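Local atomic coordinates of BfpC (Escherichia coli, PDB entry 3VHJ), a protein that probably helps assemble type IV pili as an essential membrane protein whose N-terminal, cytoplasmic domain is this chain. Residues L41-F53 with L153-K164. The protein carries 1 engineered substitution. Numbering follows the deposited sequence.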
loop_
_atom_site.group_PDB
_atom_site.type_symbol
_atom_site.label_atom_id
_atom_site.label_comp_id
_atom_site.label_asym_id
_atom_site.label_seq_id
_atom_site.Cartn_x
_atom_site.Cartn_y
_atom_site.Cartn_z
ATOM N N LEU A 41 19.447 -0.765 2.228
ATOM C CA LEU A 41 19.126 -1.980 2.965
ATOM C C LEU A 41 18.436 -3.029 2.102
ATOM O O LEU A 41 18.640 -4.222 2.288
ATOM C CB LEU A 41 18.223 -1.653 4.156
ATOM C CG LEU A 41 17.678 -2.859 4.930
ATOM C CD1 LEU A 41 18.825 -3.570 5.641
ATOM C CD2 LEU A 41 16.641 -2.398 5.936
HETATM N N MSE A 42 17.619 -2.585 1.156
HETATM C CA MSE A 42 16.894 -3.518 0.302
HETATM C C MSE A 42 17.557 -3.756 -1.045
HETATM O O MSE A 42 17.053 -4.530 -1.857
HETATM C CB MSE A 42 15.468 -3.010 0.079
HETATM C CG MSE A 42 14.704 -2.722 1.362
HETATM SE SE MSE A 42 14.557 -4.246 2.556
HETATM C CE MSE A 42 13.217 -5.217 1.575
ATOM N N SER A 43 18.684 -3.093 -1.281
ATOM C CA SER A 43 19.392 -3.218 -2.549
ATOM C C SER A 43 18.408 -2.937 -3.682
ATOM O O SER A 43 18.330 -3.680 -4.657
ATOM C CB SER A 43 19.983 -4.626 -2.699
ATOM O OG SER A 43 20.910 -4.895 -1.662
ATOM N N SER A 44 17.655 -1.852 -3.536
ATOM C CA SER A 44 16.662 -1.456 -4.524
ATOM C C SER A 44 16.952 -0.071 -5.082
ATOM O O SER A 44 17.587 0.753 -4.420
ATOM C CB SER A 44 15.270 -1.458 -3.891
ATOM O OG SER A 44 14.305 -0.949 -4.792
ATOM N N LYS A 45 16.485 0.178 -6.301
ATOM C CA LYS A 45 16.668 1.476 -6.943
ATOM C C LYS A 45 15.309 2.104 -7.248
ATOM O O LYS A 45 15.239 3.198 -7.797
ATOM C CB LYS A 45 17.440 1.332 -8.257
ATOM C CG LYS A 45 18.833 0.746 -8.130
ATOM C CD LYS A 45 19.619 0.948 -9.422
ATOM C CE LYS A 45 18.986 0.226 -10.606
ATOM N NZ LYS A 45 19.108 -1.252 -10.484
ATOM N N LEU A 46 14.238 1.402 -6.893
ATOM C CA LEU A 46 12.880 1.871 -7.152
ATOM C C LEU A 46 12.272 2.538 -5.927
ATOM O O LEU A 46 12.249 1.961 -4.842
ATOM C CB LEU A 46 12.002 0.696 -7.582
ATOM C CG LEU A 46 12.415 0.009 -8.888
ATOM C CD1 LEU A 46 11.520 -1.199 -9.130
ATOM C CD2 LEU A 46 12.307 0.996 -10.048
ATOM N N TYR A 47 11.764 3.751 -6.107
ATOM C CA TYR A 47 11.184 4.468 -4.985
ATOM C C TYR A 47 10.167 5.518 -5.411
ATOM O O TYR A 47 10.005 5.823 -6.587
ATOM C CB TYR A 47 12.281 5.176 -4.201
ATOM C CG TYR A 47 12.885 6.325 -4.974
ATOM C CD1 TYR A 47 13.903 6.111 -5.903
ATOM C CD2 TYR A 47 12.396 7.621 -4.823
ATOM C CE1 TYR A 47 14.417 7.161 -6.662
ATOM C CE2 TYR A 47 12.899 8.675 -5.576
ATOM C CZ TYR A 47 13.906 8.439 -6.493
ATOM O OH TYR A 47 14.386 9.480 -7.251
ATOM N N SER A 48 9.498 6.077 -4.416
ATOM C CA SER A 48 8.529 7.126 -4.640
ATOM C C SER A 48 8.359 7.840 -3.315
ATOM O O SER A 48 8.272 7.207 -2.268
ATOM C CB SER A 48 7.190 6.547 -5.091
ATOM O OG SER A 48 6.250 7.588 -5.267
ATOM N N VAL A 49 8.357 9.163 -3.356
ATOM C CA VAL A 49 8.170 9.936 -2.148
ATOM C C VAL A 49 6.806 10.581 -2.285
ATOM O O VAL A 49 6.494 11.157 -3.321
ATOM C CB VAL A 49 9.240 11.041 -2.002
ATOM C CG1 VAL A 49 8.948 11.886 -0.767
ATOM C CG2 VAL A 49 10.619 10.412 -1.884
ATOM N N ILE A 50 5.976 10.451 -1.261
ATOM C CA ILE A 50 4.662 11.064 -1.323
ATOM C C ILE A 50 4.498 11.996 -0.138
ATOM O O ILE A 50 4.950 11.706 0.971
ATOM C CB ILE A 50 3.534 10.013 -1.338
ATOM C CG1 ILE A 50 3.432 9.320 0.012
ATOM C CG2 ILE A 50 3.808 8.985 -2.423
ATOM C CD1 ILE A 50 2.230 8.400 0.125
ATOM N N GLY A 51 3.869 13.135 -0.388
ATOM C CA GLY A 51 3.675 14.102 0.669
ATOM C C GLY A 51 2.248 14.116 1.161
ATOM O O GLY A 51 1.300 13.986 0.379
ATOM N N ARG A 52 2.105 14.262 2.470
ATOM C CA ARG A 52 0.804 14.325 3.111
ATOM C C ARG A 52 0.858 15.509 4.067
ATOM O O ARG A 52 1.932 16.064 4.314
ATOM C CB ARG A 52 0.520 13.019 3.859
ATOM C CG ARG A 52 0.264 11.820 2.931
ATOM C CD ARG A 52 -1.073 11.959 2.213
ATOM N NE ARG A 52 -1.389 10.834 1.331
ATOM C CZ ARG A 52 -1.054 10.749 0.047
ATOM N NH1 ARG A 52 -0.377 11.728 -0.543
ATOM N NH2 ARG A 52 -1.422 9.686 -0.660
ATOM N N PHE A 53 -0.293 15.909 4.592
ATOM C CA PHE A 53 -0.344 17.045 5.506
ATOM C C PHE A 53 0.557 16.874 6.727
ATOM O O PHE A 53 1.348 17.760 7.055
ATOM C CB PHE A 53 -1.781 17.286 5.971
ATOM C CG PHE A 53 -1.923 18.449 6.913
ATOM C CD1 PHE A 53 -1.623 19.740 6.495
ATOM C CD2 PHE A 53 -2.357 18.252 8.222
ATOM C CE1 PHE A 53 -1.753 20.824 7.365
ATOM C CE2 PHE A 53 -2.492 19.330 9.102
ATOM C CZ PHE A 53 -2.189 20.619 8.668
ATOM N N LEU A 153 -13.383 3.142 -3.731
ATOM C CA LEU A 153 -12.676 4.116 -2.898
ATOM C C LEU A 153 -12.322 5.350 -3.725
ATOM O O LEU A 153 -12.148 5.260 -4.939
ATOM C CB LEU A 153 -11.390 3.500 -2.328
ATOM C CG LEU A 153 -11.504 2.212 -1.508
ATOM C CD1 LEU A 153 -10.111 1.767 -1.064
ATOM C CD2 LEU A 153 -12.399 2.434 -0.301
ATOM N N SER A 154 -12.209 6.500 -3.069
ATOM C CA SER A 154 -11.872 7.737 -3.769
ATOM C C SER A 154 -10.382 7.797 -4.099
ATOM O O SER A 154 -9.532 7.603 -3.226
ATOM C CB SER A 154 -12.257 8.956 -2.922
ATOM O OG SER A 154 -13.654 8.994 -2.682
ATOM N N LEU A 155 -10.073 8.078 -5.360
ATOM C CA LEU A 155 -8.687 8.153 -5.807
ATOM C C LEU A 155 -8.258 9.557 -6.210
ATOM O O LEU A 155 -9.073 10.474 -6.339
ATOM C CB LEU A 155 -8.467 7.222 -7.001
ATOM C CG LEU A 155 -8.961 5.780 -6.892
ATOM C CD1 LEU A 155 -8.541 5.023 -8.142
ATOM C CD2 LEU A 155 -8.384 5.114 -5.654
ATOM N N ILE A 156 -6.953 9.707 -6.400
ATOM C CA ILE A 156 -6.355 10.960 -6.828
ATOM C C ILE A 156 -5.227 10.517 -7.742
ATOM O O ILE A 156 -4.981 9.315 -7.882
ATOM C CB ILE A 156 -5.767 11.771 -5.640
ATOM C CG1 ILE A 156 -4.816 10.900 -4.819
ATOM C CG2 ILE A 156 -6.889 12.309 -4.769
ATOM C CD1 ILE A 156 -4.111 11.650 -3.707
ATOM N N LYS A 157 -4.553 11.464 -8.380
ATOM C CA LYS A 157 -3.451 11.098 -9.253
ATOM C C LYS A 157 -2.354 10.546 -8.350
ATOM O O LYS A 157 -1.895 11.227 -7.429
ATOM C CB LYS A 157 -2.939 12.315 -10.024
ATOM C CG LYS A 157 -1.866 11.980 -11.055
ATOM C CD LYS A 157 -1.457 13.216 -11.840
ATOM C CE LYS A 157 -0.372 12.894 -12.857
ATOM N NZ LYS A 157 -0.810 11.855 -13.832
ATOM N N GLY A 158 -1.953 9.306 -8.599
ATOM C CA GLY A 158 -0.920 8.699 -7.784
ATOM C C GLY A 158 0.474 9.132 -8.190
ATOM O O GLY A 158 0.647 9.908 -9.130
ATOM N N LYS A 159 1.470 8.631 -7.469
ATOM C CA LYS A 159 2.863 8.945 -7.748
ATOM C C LYS A 159 3.492 7.685 -8.331
ATOM O O LYS A 159 3.239 6.576 -7.854
ATOM C CB LYS A 159 3.590 9.345 -6.462
ATOM C CG LYS A 159 2.984 10.539 -5.725
ATOM C CD LYS A 159 3.134 11.833 -6.515
ATOM C CE LYS A 159 4.602 12.215 -6.700
ATOM N NZ LYS A 159 5.294 12.445 -5.398
ATOM N N LYS A 160 4.304 7.856 -9.363
ATOM C CA LYS A 160 4.946 6.727 -10.016
ATOM C C LYS A 160 6.293 6.358 -9.413
ATOM O O LYS A 160 6.989 7.199 -8.837
ATOM C CB LYS A 160 5.140 7.028 -11.503
ATOM C CG LYS A 160 3.858 7.243 -12.290
ATOM C CD LYS A 160 4.186 7.587 -13.739
ATOM C CE LYS A 160 2.935 7.680 -14.595
ATOM N NZ LYS A 160 2.016 8.734 -14.094
ATOM N N LEU A 161 6.662 5.090 -9.551
ATOM C CA LEU A 161 7.947 4.627 -9.054
ATOM C C LEU A 161 9.033 5.269 -9.915
ATOM O O LEU A 161 8.901 5.340 -11.138
ATOM C CB LEU A 161 8.051 3.103 -9.160
ATOM C CG LEU A 161 7.183 2.291 -8.192
ATOM C CD1 LEU A 161 7.403 0.792 -8.415
ATOM C CD2 LEU A 161 7.549 2.663 -6.769
ATOM N N LYS A 162 10.084 5.758 -9.269
ATOM C CA LYS A 162 11.206 6.371 -9.970
ATOM C C LYS A 162 12.377 5.424 -9.758
ATOM O O LYS A 162 12.347 4.597 -8.851
ATOM C CB LYS A 162 11.512 7.755 -9.385
ATOM C CG LYS A 162 10.340 8.731 -9.502
ATOM C CD LYS A 162 10.577 10.037 -8.754
ATOM C CE LYS A 162 11.540 10.964 -9.489
ATOM N NZ LYS A 162 12.917 10.411 -9.584
ATOM N N GLU A 163 13.410 5.538 -10.583
ATOM C CA GLU A 163 14.547 4.643 -10.445
ATOM C C GLU A 163 15.859 5.369 -10.168
ATOM O O GLU A 163 16.066 6.490 -10.629
ATOM C CB GLU A 163 14.660 3.782 -11.703
ATOM C CG GLU A 163 15.729 2.707 -11.653
ATOM C CD GLU A 163 15.412 1.552 -12.586
ATOM O OE1 GLU A 163 14.874 1.802 -13.684
ATOM O OE2 GLU A 163 15.707 0.394 -12.225
ATOM N N LYS A 164 16.726 4.708 -9.401
ATOM C CA LYS A 164 18.044 5.220 -9.019
ATOM C C LYS A 164 17.982 6.094 -7.777
ATOM O O LYS A 164 18.503 5.653 -6.731
ATOM C CB LYS A 164 18.673 6.007 -10.172
ATOM C CG LYS A 164 18.877 5.188 -11.437
ATOM C CD LYS A 164 19.306 6.053 -12.621
ATOM C CE LYS A 164 20.657 6.718 -12.393
ATOM N NZ LYS A 164 20.614 7.736 -11.309
HETATM O O HOH W 1 6.880 9.519 -7.621
HETATM O O HOH W 2 3.948 6.556 -5.004
#
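Y47 and K162 illustrate how a short edge strand can be fastened through backbone and side chain at one position. They form an antiparallel hydrogen-bonded pair: K162 N donates to Y47 O at 2.7 Å, nearly straight at 171°, and Y47 N returns a bond to K162 O. From there the lysine can be followed outward. Its CB sits over one face of the Y47 ring in a CH-pi contact, 4.1 Å from the centroid; K162 CG passes Y47 O, K162 CD runs by Y47 CE2 and OH, and K162 CE comes up to Y47 OH. Bends at chi3 (76°) and chi4 (-65°) curl the chain back, bringing NZ to donate to Y47 OH at 2.9 Å. A leucine in place of Y47 would probably leave K162 NZ without this acceptor and K162 CB without the ring face beneath it. Farther along, where backbone pairing lapses, K159 NZ reaches V49 O at 2.7 Å, while two waters link S48 OG to K160 O and K159 O. On the face shared by L46 and E163, L46 CD2 packs against E163 CB, and the carboxylate's salt bridge is with K63. The arrangement is that of an antiparallel sheet's outermost strand, here 162-163 near the chain's C-terminus, added alongside strand 46-52.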